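Choline binding protein A (Lactobacillus salivarius str. Ren, PDB 5GT1) probably binds choline-bearing cell-surface polymers, may take part in adhesion to intestinal cells, and carries a zinc-binding domain of the M23 peptidase family, the part modelled here. Local coordinates at residues T81-I86 / N91-R96; T101-E106 / T144-A149. All blocks are in the same frame, centred on the assembly; numbering follows the deposited sequence.

Interaction 1 (T81-I86 / N91-R96)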
# COMPACT_ATOMS: atom_id res chain seq x y z
N THR A 81 1.00 2.97 -13.19
CA THR A 81 0.15 2.45 -14.27
C THR A 81 -1.25 3.03 -14.23
O THR A 81 -1.93 3.12 -15.25
CB THR A 81 0.06 0.90 -14.24
OG1 THR A 81 -0.35 0.46 -12.95
CG2 THR A 81 1.40 0.29 -14.56
N GLN A 82 -1.69 3.43 -13.04
CA GLN A 82 -3.07 3.81 -12.87
C GLN A 82 -3.25 4.74 -11.68
O GLN A 82 -2.64 4.55 -10.62
CB GLN A 82 -3.92 2.55 -12.70
CG GLN A 82 -5.42 2.76 -12.81
CD GLN A 82 -6.18 1.45 -12.71
OE1 GLN A 82 -5.92 0.51 -13.47
NE2 GLN A 82 -7.11 1.37 -11.77
N ILE A 83 -4.06 5.77 -11.88
CA ILE A 83 -4.53 6.61 -10.79
C ILE A 83 -6.03 6.67 -10.97
O ILE A 83 -6.51 7.07 -12.05
CB ILE A 83 -3.90 8.03 -10.84
CG1 ILE A 83 -2.36 7.95 -10.74
CG2 ILE A 83 -4.49 8.93 -9.77
CD1 ILE A 83 -1.64 9.27 -10.92
N GLY A 84 -6.78 6.27 -9.94
CA GLY A 84 -8.23 6.27 -10.03
C GLY A 84 -8.96 6.50 -8.74
O GLY A 84 -8.36 6.79 -7.69
N TYR A 85 -10.28 6.39 -8.81
CA TYR A 85 -11.14 6.50 -7.65
C TYR A 85 -12.14 5.34 -7.64
O TYR A 85 -12.89 5.16 -8.60
CB TYR A 85 -11.93 7.84 -7.66
CG TYR A 85 -12.88 7.92 -6.49
CD1 TYR A 85 -12.44 8.40 -5.27
CD2 TYR A 85 -14.20 7.45 -6.59
CE1 TYR A 85 -13.29 8.43 -4.18
CE2 TYR A 85 -15.05 7.47 -5.50
CZ TYR A 85 -14.59 7.97 -4.30
OH TYR A 85 -15.43 8.01 -3.20
N ILE A 86 -12.14 4.57 -6.55
CA ILE A 86 -13.18 3.57 -6.32
C ILE A 86 -13.53 3.72 -4.85
O ILE A 86 -12.65 3.54 -3.99
CB ILE A 86 -12.67 2.14 -6.59
CG1 ILE A 86 -12.39 1.94 -8.09
CG2 ILE A 86 -13.67 1.10 -6.08
CD1 ILE A 86 -11.53 0.72 -8.39
N ASN A 91 -9.25 7.57 -3.47
CA ASN A 91 -8.25 7.85 -4.51
C ASN A 91 -7.03 6.93 -4.33
O ASN A 91 -6.47 6.85 -3.22
CB ASN A 91 -7.83 9.32 -4.49
CG ASN A 91 -9.00 10.26 -4.73
OD1 ASN A 91 -9.50 10.36 -5.84
ND2 ASN A 91 -9.46 10.93 -3.67
N TYR A 92 -6.64 6.24 -5.40
CA TYR A 92 -5.52 5.29 -5.29
C TYR A 92 -4.50 5.43 -6.42
O TYR A 92 -4.82 5.90 -7.51
CB TYR A 92 -6.04 3.85 -5.20
CG TYR A 92 -6.76 3.41 -6.45
CD1 TYR A 92 -6.08 2.76 -7.48
CD2 TYR A 92 -8.12 3.66 -6.61
CE1 TYR A 92 -6.73 2.37 -8.64
CE2 TYR A 92 -8.79 3.27 -7.77
CZ TYR A 92 -8.08 2.63 -8.78
OH TYR A 92 -8.72 2.24 -9.93
N VAL A 93 -3.27 4.99 -6.15
CA VAL A 93 -2.21 4.97 -7.14
C VAL A 93 -1.71 3.54 -7.24
O VAL A 93 -1.48 2.90 -6.22
CB VAL A 93 -1.04 5.86 -6.70
CG1 VAL A 93 0.07 5.86 -7.74
CG2 VAL A 93 -1.53 7.26 -6.42
N VAL A 94 -1.56 3.05 -8.48
CA VAL A 94 -1.02 1.72 -8.75
C VAL A 94 0.36 1.86 -9.40
O VAL A 94 0.54 2.59 -10.39
CB VAL A 94 -1.97 0.89 -9.66
CG1 VAL A 94 -1.43 -0.53 -9.87
CG2 VAL A 94 -3.37 0.87 -9.06
N VAL A 95 1.35 1.19 -8.81
CA VAL A 95 2.71 1.15 -9.31
C VAL A 95 3.06 -0.31 -9.61
O VAL A 95 2.83 -1.18 -8.77
CB VAL A 95 3.72 1.74 -8.29
CG1 VAL A 95 5.15 1.60 -8.80
CG2 VAL A 95 3.41 3.20 -7.98
N ARG A 96 3.62 -0.56 -10.80
CA ARG A 96 3.97 -1.93 -11.20
C ARG A 96 5.47 -2.03 -11.38
O ARG A 96 6.06 -1.22 -12.08
CB ARG A 96 3.27 -2.31 -12.51
CG ARG A 96 3.70 -3.67 -13.08
CD ARG A 96 3.05 -4.85 -12.37
NE ARG A 96 3.75 -6.10 -12.65
CZ ARG A 96 3.51 -7.27 -12.05
NH1 ARG A 96 2.56 -7.38 -11.12
NH2 ARG A 96 4.22 -8.35 -12.40
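Tyr92 lays its ring across the backbone of Gly84, its hydrogen-bonded partner on the antiparallel strand. From CB the chain swings CG between its own backbone N and carbonyl carbon (chi1 65°), which folds the ring over the neighbouring strand. One ring side, CD2, comes 3.3 Å from Gly84 O, and CE2 reaches 3.4 Å from Gly84 C. Over the ring face sits Gly84 CA, 4.1 Å from the centroid, in a CH-pi contact; a CB on that glycine would run into Tyr92 OH. On the other ring side CE1 meets Gln82 NE2 near the ring plane, and at the tip the same NE2 gives OH a bent, weak hydrogen bond, the amide turned 65° from the ring. Ile86 CD1 also touches the tip, 3.5 Å from OH. With alanine in place of Tyr92, Gly84 would probably lose its covering ring, and the Gln82 amide its weak partner, becoming freer to turn. Tyr92 and Gly84 are also joined by two backbone bonds, Gly84 N to Tyr92 O (3.1 Å) and Tyr92 N to Gly84 O (2.9 Å). Farther along, Val94 N bonds to Gln82 O at 2.8 Å, while Val94 O takes Thr81 N at 2.9 Å. Thr81 and Gln82 are thus set against the single Val94, a classic bulge. The whole is a bulged beta hairpin with an aromatic-glycine cross-strand pair, within the M23 domain's antiparallel sheet.

Interaction 2 (T101-E106 / T144-A149)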
# COMPACT_ATOMS: atom_id res chain seq x y z
N THR A 101 2.62 -5.65 -8.16
CA THR A 101 1.74 -4.50 -8.25
C THR A 101 1.54 -3.95 -6.83
O THR A 101 1.12 -4.69 -5.92
CB THR A 101 0.38 -4.90 -8.84
OG1 THR A 101 0.57 -5.52 -10.12
CG2 THR A 101 -0.53 -3.68 -8.97
N PHE A 102 1.84 -2.67 -6.66
CA PHE A 102 1.67 -1.96 -5.39
C PHE A 102 0.47 -1.03 -5.51
O PHE A 102 0.36 -0.27 -6.47
CB PHE A 102 2.93 -1.13 -5.09
CG PHE A 102 4.21 -1.94 -5.05
CD1 PHE A 102 4.70 -2.42 -3.84
CD2 PHE A 102 4.94 -2.20 -6.22
CE1 PHE A 102 5.88 -3.17 -3.80
CE2 PHE A 102 6.10 -2.94 -6.19
CZ PHE A 102 6.58 -3.42 -4.98
N VAL A 103 -0.44 -1.10 -4.53
CA VAL A 103 -1.58 -0.18 -4.50
C VAL A 103 -1.48 0.73 -3.28
O VAL A 103 -1.43 0.25 -2.14
CB VAL A 103 -2.92 -0.96 -4.49
CG1 VAL A 103 -4.11 -0.00 -4.57
CG2 VAL A 103 -2.94 -1.97 -5.64
N TYR A 104 -1.42 2.04 -3.51
CA TYR A 104 -1.44 3.01 -2.41
C TYR A 104 -2.82 3.63 -2.41
O TYR A 104 -3.21 4.32 -3.36
CB TYR A 104 -0.39 4.13 -2.62
CG TYR A 104 1.03 3.63 -2.76
CD1 TYR A 104 1.93 3.69 -1.68
CD2 TYR A 104 1.49 3.08 -3.97
CE1 TYR A 104 3.24 3.23 -1.80
CE2 TYR A 104 2.79 2.61 -4.09
CZ TYR A 104 3.65 2.68 -3.00
OH TYR A 104 4.95 2.22 -3.13
N GLN A 105 -3.59 3.41 -1.35
CA GLN A 105 -4.98 3.85 -1.36
C GLN A 105 -5.36 4.50 -0.03
O GLN A 105 -4.60 4.42 0.96
CB GLN A 105 -5.90 2.65 -1.66
CG GLN A 105 -5.96 1.65 -0.51
CD GLN A 105 -6.71 0.39 -0.86
OE1 GLN A 105 -6.39 -0.28 -1.84
NE2 GLN A 105 -7.72 0.05 -0.05
N GLU A 106 -6.53 5.16 -0.02
CA GLU A 106 -7.15 5.76 1.16
C GLU A 106 -6.44 6.94 1.83
O GLU A 106 -7.04 7.64 2.67
CB GLU A 106 -7.54 4.69 2.17
CG GLU A 106 -8.58 3.73 1.59
CD GLU A 106 -8.90 2.63 2.55
OE1 GLU A 106 -9.65 2.89 3.53
OE2 GLU A 106 -8.39 1.51 2.33
N THR A 144 -1.35 -8.96 -12.17
CA THR A 144 -1.03 -7.92 -13.10
C THR A 144 -2.30 -7.10 -13.42
O THR A 144 -2.23 -5.90 -13.67
CB THR A 144 -0.34 -8.59 -14.33
OG1 THR A 144 0.92 -7.97 -14.58
CG2 THR A 144 -1.21 -8.59 -15.55
N ASN A 145 -3.45 -7.76 -13.35
CA ASN A 145 -4.75 -7.11 -13.53
C ASN A 145 -5.22 -6.63 -12.17
O ASN A 145 -5.70 -7.43 -11.36
CB ASN A 145 -5.75 -8.13 -14.12
CG ASN A 145 -7.13 -7.55 -14.38
OD1 ASN A 145 -7.49 -6.48 -13.89
ND2 ASN A 145 -7.92 -8.28 -15.17
N VAL A 146 -5.09 -5.33 -11.91
CA VAL A 146 -5.37 -4.79 -10.58
C VAL A 146 -6.86 -4.92 -10.20
O VAL A 146 -7.20 -5.22 -9.06
CB VAL A 146 -4.85 -3.33 -10.40
CG1 VAL A 146 -5.78 -2.30 -11.03
CG2 VAL A 146 -4.68 -3.01 -8.92
N MET A 147 -7.74 -4.74 -11.18
CA MET A 147 -9.18 -4.85 -10.93
C MET A 147 -9.56 -6.26 -10.49
O MET A 147 -10.40 -6.43 -9.60
CB MET A 147 -9.99 -4.41 -12.15
CG MET A 147 -9.95 -2.91 -12.38
SD MET A 147 -10.55 -1.95 -10.97
CE MET A 147 -9.95 -0.34 -11.50
N LYS A 148 -8.93 -7.26 -11.10
CA LYS A 148 -9.15 -8.64 -10.69
C LYS A 148 -8.66 -8.86 -9.24
O LYS A 148 -9.38 -9.43 -8.41
CB LYS A 148 -8.48 -9.61 -11.68
CG LYS A 148 -8.86 -11.06 -11.47
N ALA A 149 -7.47 -8.35 -8.93
CA ALA A 149 -6.99 -8.40 -7.55
C ALA A 149 -7.98 -7.71 -6.61
O ALA A 149 -8.34 -8.24 -5.55
CB ALA A 149 -5.59 -7.80 -7.44
O HOH W 1 -0.30 -4.28 -12.57
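Val103 and Val146 join the start of helix 146-151 to strand 101-108, so that an N-capped helix lies against the antiparallel sheet of the M23 fold. The close-packed part is small and wholly apolar. Val103 CG2 meets Val146 CG2 at 3.9 Å, the two side chains crossing at a slant, and Thr101 CG2 comes to 4.2 Å from the same methyl. Val146 takes a chi1 of 79°, which puts CG2 anti to its backbone N and aims it at the strand between those two residues. All three are buried, and the side chain of Val103 is about 6 Å from that of His137, a zinc ligand.

Toward Thr144, which is exposed, the fit slackens. Thr101 OG1 is 4.1 Å from Thr144 CA, and a water spans the gap instead of a direct bond: it donates to Thr101 OG1 at 2.9 Å and to Thr144 O at 2.7 Å. The hydroxyl is also hydrogen-bonded to Glu143 O and to Arg96 NH1, so three partners hold OG1 in place while the methyl of Thr101 is left to face Val146. The hydroxyl therefore ties the strand to the chain just ahead of the helix, beside the valine contact.

The helix start is closed by Asn145 at the N-cap. Its OD1 accepts from Lys148 N at 3.2 Å, with the N-H reasonably straight (162°) but the donor standing well above the side-chain carbonyl plane, 75° out of it.

How the interactions relate
Both segments of interaction 1 come earlier in the chain than those of interaction 2, and the two centres lie about 7 Å apart. The sheet joins them: strand 92-96, the second arm of the hairpin, is also hydrogen-bonded to strand 101-108, through Val93 O to Tyr104 N and Val95 O to Phe102 N. Helix 146-151 lies over the hairpin as well, with Met147 CE 3.3 Å from Tyr92 OH and from Gln82 NE2, while Val146 sits over strand 101-108. That strand in turn pairs with strand 135-141, which carries the zinc ligand His137. Hairpin, strand 101-108 and helix thus pack as one unit of the M23 domain, with the Val103 side chain about 10 Å from the zinc ion.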